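Local coordinates for protein uricase (Bacillus fastidiosus, PDB 4R8X) that catalyses the oxidation of urate to 5-hydroxyisourate, the first step on the route from urate to (S)-allantoin in purine breakdown, at residues Glu142-Thr147 against Val223-Val228; Arg229-Ser234 against Asp257-Leu262. All blocks are in the same frame, centred on the assembly; numbering follows the deposited sequence.

Contact 1: residues Glu142-Thr147 against Val223-Val228. Unlike the reference sequence in segment 142-147: Val144 (reference Ala).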
# COMPACT_ATOMS: atom_id res chain seq x y z
N GLU D 142 -9.09 -12.75 4.58
CA GLU D 142 -10.01 -12.99 3.48
C GLU D 142 -11.37 -12.34 3.71
O GLU D 142 -11.80 -12.16 4.86
CB GLU D 142 -10.16 -14.48 3.21
CG GLU D 142 -10.79 -15.26 4.35
CD GLU D 142 -9.76 -15.89 5.27
OE1 GLU D 142 -10.08 -16.94 5.86
OE2 GLU D 142 -8.65 -15.34 5.43
N TYR D 143 -12.05 -12.00 2.63
CA TYR D 143 -13.30 -11.27 2.75
C TYR D 143 -14.27 -11.67 1.65
O TYR D 143 -13.86 -12.08 0.56
CB TYR D 143 -13.03 -9.75 2.76
CG TYR D 143 -12.37 -9.24 1.51
CD1 TYR D 143 -10.98 -9.17 1.40
CD2 TYR D 143 -13.13 -8.82 0.42
CE1 TYR D 143 -10.37 -8.70 0.25
CE2 TYR D 143 -12.54 -8.34 -0.73
CZ TYR D 143 -11.16 -8.29 -0.82
OH TYR D 143 -10.58 -7.83 -1.97
N VAL D 144 -15.55 -11.55 1.95
CA VAL D 144 -16.61 -11.92 1.03
C VAL D 144 -16.78 -10.89 -0.07
O VAL D 144 -16.68 -9.69 0.16
CB VAL D 144 -17.93 -12.08 1.81
CG1 VAL D 144 -19.07 -12.49 0.88
CG2 VAL D 144 -17.77 -13.12 2.91
N THR D 145 -17.06 -11.37 -1.27
CA THR D 145 -17.33 -10.48 -2.40
C THR D 145 -18.66 -10.84 -3.06
O THR D 145 -19.15 -11.97 -2.95
CB THR D 145 -16.20 -10.55 -3.45
OG1 THR D 145 -16.10 -11.89 -3.96
CG2 THR D 145 -14.86 -10.14 -2.84
N ALA D 146 -19.25 -9.86 -3.75
CA ALA D 146 -20.43 -10.11 -4.58
C ALA D 146 -20.60 -9.01 -5.62
O ALA D 146 -20.16 -7.88 -5.40
CB ALA D 146 -21.69 -10.24 -3.72
N THR D 147 -21.23 -9.35 -6.74
CA THR D 147 -21.64 -8.39 -7.74
C THR D 147 -23.04 -8.75 -8.19
O THR D 147 -23.34 -9.93 -8.38
CB THR D 147 -20.72 -8.43 -8.99
OG1 THR D 147 -19.41 -7.99 -8.63
CG2 THR D 147 -21.23 -7.53 -10.09
N VAL D 223 -25.09 -20.45 -0.21
CA VAL D 223 -23.72 -20.88 -0.01
C VAL D 223 -22.93 -19.75 0.63
O VAL D 223 -22.65 -18.74 -0.00
CB VAL D 223 -23.06 -21.30 -1.34
CG1 VAL D 223 -21.64 -21.81 -1.10
CG2 VAL D 223 -23.89 -22.38 -2.02
N ALA D 224 -22.56 -19.92 1.89
CA ALA D 224 -21.76 -18.91 2.58
C ALA D 224 -20.30 -19.02 2.16
O ALA D 224 -19.73 -20.12 2.11
CB ALA D 224 -21.89 -19.07 4.10
N ALA D 225 -19.70 -17.88 1.83
CA ALA D 225 -18.29 -17.83 1.44
C ALA D 225 -17.39 -18.49 2.49
O ALA D 225 -16.38 -19.09 2.15
CB ALA D 225 -17.83 -16.39 1.16
N GLU D 226 -17.77 -18.38 3.75
CA GLU D 226 -17.00 -18.98 4.83
C GLU D 226 -16.97 -20.50 4.73
O GLU D 226 -15.97 -21.14 5.08
CB GLU D 226 -17.56 -18.56 6.19
CG GLU D 226 -17.28 -17.10 6.54
CD GLU D 226 -18.31 -16.12 6.01
OE1 GLU D 226 -18.24 -14.94 6.40
OE2 GLU D 226 -19.19 -16.50 5.21
N GLN D 227 -18.06 -21.08 4.25
CA GLN D 227 -18.11 -22.53 4.04
C GLN D 227 -17.16 -22.94 2.92
O GLN D 227 -16.46 -23.95 3.02
CB GLN D 227 -19.52 -22.98 3.69
CG GLN D 227 -20.52 -22.77 4.79
CD GLN D 227 -21.90 -23.23 4.40
OE1 GLN D 227 -22.57 -22.59 3.58
NE2 GLN D 227 -22.34 -24.34 4.97
N VAL D 228 -17.13 -22.13 1.87
CA VAL D 228 -16.25 -22.38 0.74
C VAL D 228 -14.79 -22.26 1.16
O VAL D 228 -13.96 -23.09 0.79
CB VAL D 228 -16.59 -21.42 -0.42
CG1 VAL D 228 -15.56 -21.52 -1.52
CG2 VAL D 228 -17.99 -21.73 -0.99
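Val144 turns both its methyl groups onto Ala225, where the first turn of helix 225-238 comes up against strand 143-153. CG2 makes the closer approach, 3.7 Å from Ala225 CB, while CG1 lies at 4.1 Å from the same methyl, so that the alanine CB sits against the fork of the valine. With CG1 anti to the backbone N (chi1 -180°), CG2 is left beside that nitrogen, and it is this branch that also meets Glu226. The glutamate chain bends at chi2 (87°) and crosses the valine side chain at about a right angle, bringing OE1 to 4.0 Å from Val144 CG2. This is contact of a carboxylate oxygen with a methyl group; the charge of Glu226 is engaged by Lys36 in a salt bridge.

The arrangement is helix-on-sheet packing, as in the tunnelling fold of the uricase family, in which helices lie on one side of an antiparallel sheet. The strand is held between its neighbours 108-125 and 156-173, and Ala225 also touches Trp206 of strand 198-208. At the helix start, Ala224 occupies the N-cap position. Ala224 N donates to Gln227 OE1 at 3.2 Å, in the carbonyl plane on a lone pair, and this bond ties the side chain of Gln227 back across the first turn.

Contact 2: residues Arg229-Ser234 against Asp257-Leu262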
# COMPACT_ATOMS: atom_id res chain seq x y z
N ARG D 229 -14.48 -21.24 1.96
CA ARG D 229 -13.15 -21.06 2.53
C ARG D 229 -12.75 -22.31 3.33
O ARG D 229 -11.63 -22.81 3.21
CB ARG D 229 -13.12 -19.80 3.39
CG ARG D 229 -11.78 -19.42 4.01
CD ARG D 229 -11.60 -20.02 5.40
NE ARG D 229 -12.79 -19.86 6.23
CZ ARG D 229 -13.13 -18.73 6.85
NH1 ARG D 229 -12.37 -17.65 6.74
NH2 ARG D 229 -14.23 -18.69 7.59
N ASP D 230 -13.66 -22.80 4.16
CA ASP D 230 -13.40 -23.99 4.96
C ASP D 230 -13.20 -25.24 4.10
O ASP D 230 -12.37 -26.09 4.43
CB ASP D 230 -14.51 -24.23 5.98
CG ASP D 230 -14.51 -23.19 7.09
OD1 ASP D 230 -13.50 -22.46 7.24
OD2 ASP D 230 -15.53 -23.10 7.80
N ILE D 231 -13.94 -25.37 2.99
CA ILE D 231 -13.71 -26.48 2.07
C ILE D 231 -12.31 -26.38 1.48
O ILE D 231 -11.55 -27.35 1.46
CB ILE D 231 -14.76 -26.54 0.96
CG1 ILE D 231 -16.13 -26.92 1.54
CG2 ILE D 231 -14.36 -27.55 -0.12
CD1 ILE D 231 -17.24 -26.78 0.53
N ALA D 232 -11.96 -25.20 0.98
CA ALA D 232 -10.62 -24.98 0.43
C ALA D 232 -9.50 -25.37 1.41
O ALA D 232 -8.56 -26.06 1.04
CB ALA D 232 -10.46 -23.53 0.00
N ALA D 233 -9.62 -24.92 2.65
CA ALA D 233 -8.60 -25.21 3.65
C ALA D 233 -8.53 -26.71 3.93
O ALA D 233 -7.44 -27.27 4.06
CB ALA D 233 -8.88 -24.44 4.92
N SER D 234 -9.69 -27.34 4.01
CA SER D 234 -9.78 -28.77 4.32
C SER D 234 -9.18 -29.63 3.22
O SER D 234 -8.46 -30.59 3.50
CB SER D 234 -11.24 -29.17 4.58
OG SER D 234 -11.75 -28.49 5.72
N ASP D 257 -19.64 -30.69 -5.17
CA ASP D 257 -20.21 -31.87 -4.52
C ASP D 257 -21.09 -31.49 -3.34
O ASP D 257 -22.21 -31.99 -3.19
CB ASP D 257 -19.07 -32.78 -4.06
CG ASP D 257 -19.47 -34.25 -3.99
OD1 ASP D 257 -20.65 -34.59 -4.24
OD2 ASP D 257 -18.58 -35.07 -3.69
N ARG D 258 -20.59 -30.59 -2.49
CA ARG D 258 -21.33 -30.15 -1.32
C ARG D 258 -22.52 -29.28 -1.67
O ARG D 258 -23.53 -29.27 -0.96
CB ARG D 258 -20.42 -29.39 -0.36
CG ARG D 258 -19.31 -30.21 0.22
CD ARG D 258 -19.83 -31.47 0.90
NE ARG D 258 -18.72 -32.23 1.45
CZ ARG D 258 -18.62 -33.56 1.42
NH1 ARG D 258 -19.57 -34.29 0.86
NH2 ARG D 258 -17.56 -34.14 1.95
N PHE D 259 -22.40 -28.53 -2.77
CA PHE D 259 -23.45 -27.60 -3.15
C PHE D 259 -23.93 -27.85 -4.58
O PHE D 259 -23.50 -27.18 -5.52
CB PHE D 259 -22.98 -26.15 -2.98
CG PHE D 259 -22.50 -25.84 -1.59
CD1 PHE D 259 -23.39 -25.84 -0.52
CD2 PHE D 259 -21.16 -25.55 -1.34
CE1 PHE D 259 -22.97 -25.56 0.77
CE2 PHE D 259 -20.73 -25.27 -0.04
CZ PHE D 259 -21.63 -25.27 1.01
N PRO D 260 -24.85 -28.82 -4.75
CA PRO D 260 -25.35 -29.20 -6.08
C PRO D 260 -26.04 -28.05 -6.81
O PRO D 260 -26.19 -28.11 -8.04
CB PRO D 260 -26.37 -30.30 -5.77
CG PRO D 260 -25.97 -30.85 -4.46
CD PRO D 260 -25.38 -29.69 -3.69
N GLN D 261 -26.46 -27.03 -6.08
CA GLN D 261 -27.18 -25.91 -6.67
C GLN D 261 -26.25 -24.90 -7.35
O GLN D 261 -26.71 -23.92 -7.94
CB GLN D 261 -28.11 -25.24 -5.65
CG GLN D 261 -27.43 -24.30 -4.64
CD GLN D 261 -26.87 -25.01 -3.43
OE1 GLN D 261 -26.44 -26.17 -3.50
NE2 GLN D 261 -26.86 -24.32 -2.29
N LEU D 262 -24.94 -25.13 -7.25
CA LEU D 262 -23.96 -24.30 -7.97
C LEU D 262 -23.66 -24.90 -9.34
O LEU D 262 -23.55 -26.12 -9.48
CB LEU D 262 -22.65 -24.19 -7.17
CG LEU D 262 -22.72 -23.58 -5.78
CD1 LEU D 262 -21.32 -23.48 -5.17
CD2 LEU D 262 -23.40 -22.21 -5.84
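Ile231 carries CG1 beside its backbone N (chi1 -68°) and extends it at chi2, which sends CD1 out from helix 225-238 to the place where helix 244-258 ends. From the other segment, Phe259 also sets CG beside its own backbone N (chi1 -56°), bringing the ring back past the isoleucine; the two side chains run by each other in opposite directions. CD1 of Ile231 meets the ring obliquely, 3.8 Å from Phe259 CE2, and the same methyl lies 4.0 Å from Arg258 CG. It therefore rests against aromatic carbon and the aliphatic base of the arginine together. Arg258 CB stands 4.0 Å above one face of the Phe259 ring, offset toward its rim, so consecutive residues pack on one another as well as on Ile231.

The contact joins two successive helices of the uricase tunnelling fold where the second gives way to a loop; Ala232 and Leu262 face the antiparallel sheet, touching Ile204 and Trp206 of strand 198-208. Phe259 is the first residue to leave helical geometry, and a type I beta turn from Phe259 to Leu262, with Leu262 N bonded to Phe259 O at 3.0 Å, leads into strand 262-271. Beyond its apolar base, Arg258 forms a salt bridge with Glu30 through NE and a hydrogen bond to Leu322 O through NH2, linking this corner to the C terminus.

On helix 225-238, Asp230 O accepts from Ser234 N at 3.0 Å and from Ser234 OG at 2.8 Å, the two donors arriving from opposite faces of the carbonyl plane. Ser234 OG also bonds Gly124 N of a neighbouring subunit. Arg229 NE and Asp230 OD1 form a salt bridge of 2.9 Å, the nitrogen standing above the carboxylate plane.

Overall arrangement
Following the chain from the N terminus, the first segment met is 142-147, on strand 143-153; contact 1 closes a long loop of 75 intervening residues, rich in strand and without helix, when the chain returns at the start of helix 225-238. Contact 2 begins one residue later on the same helix and closes a shorter, mostly helical loop at the end of helix 244-258. The two are in series, neither nested nor crossed, with centres about 11 Å apart. They also touch directly: Glu142 and Arg229 form a salt bridge, while Val223 packs on Phe259 and Gln261. Helix 225-238 thus joins the central sheet to the following helix and the turn into strand 262-271.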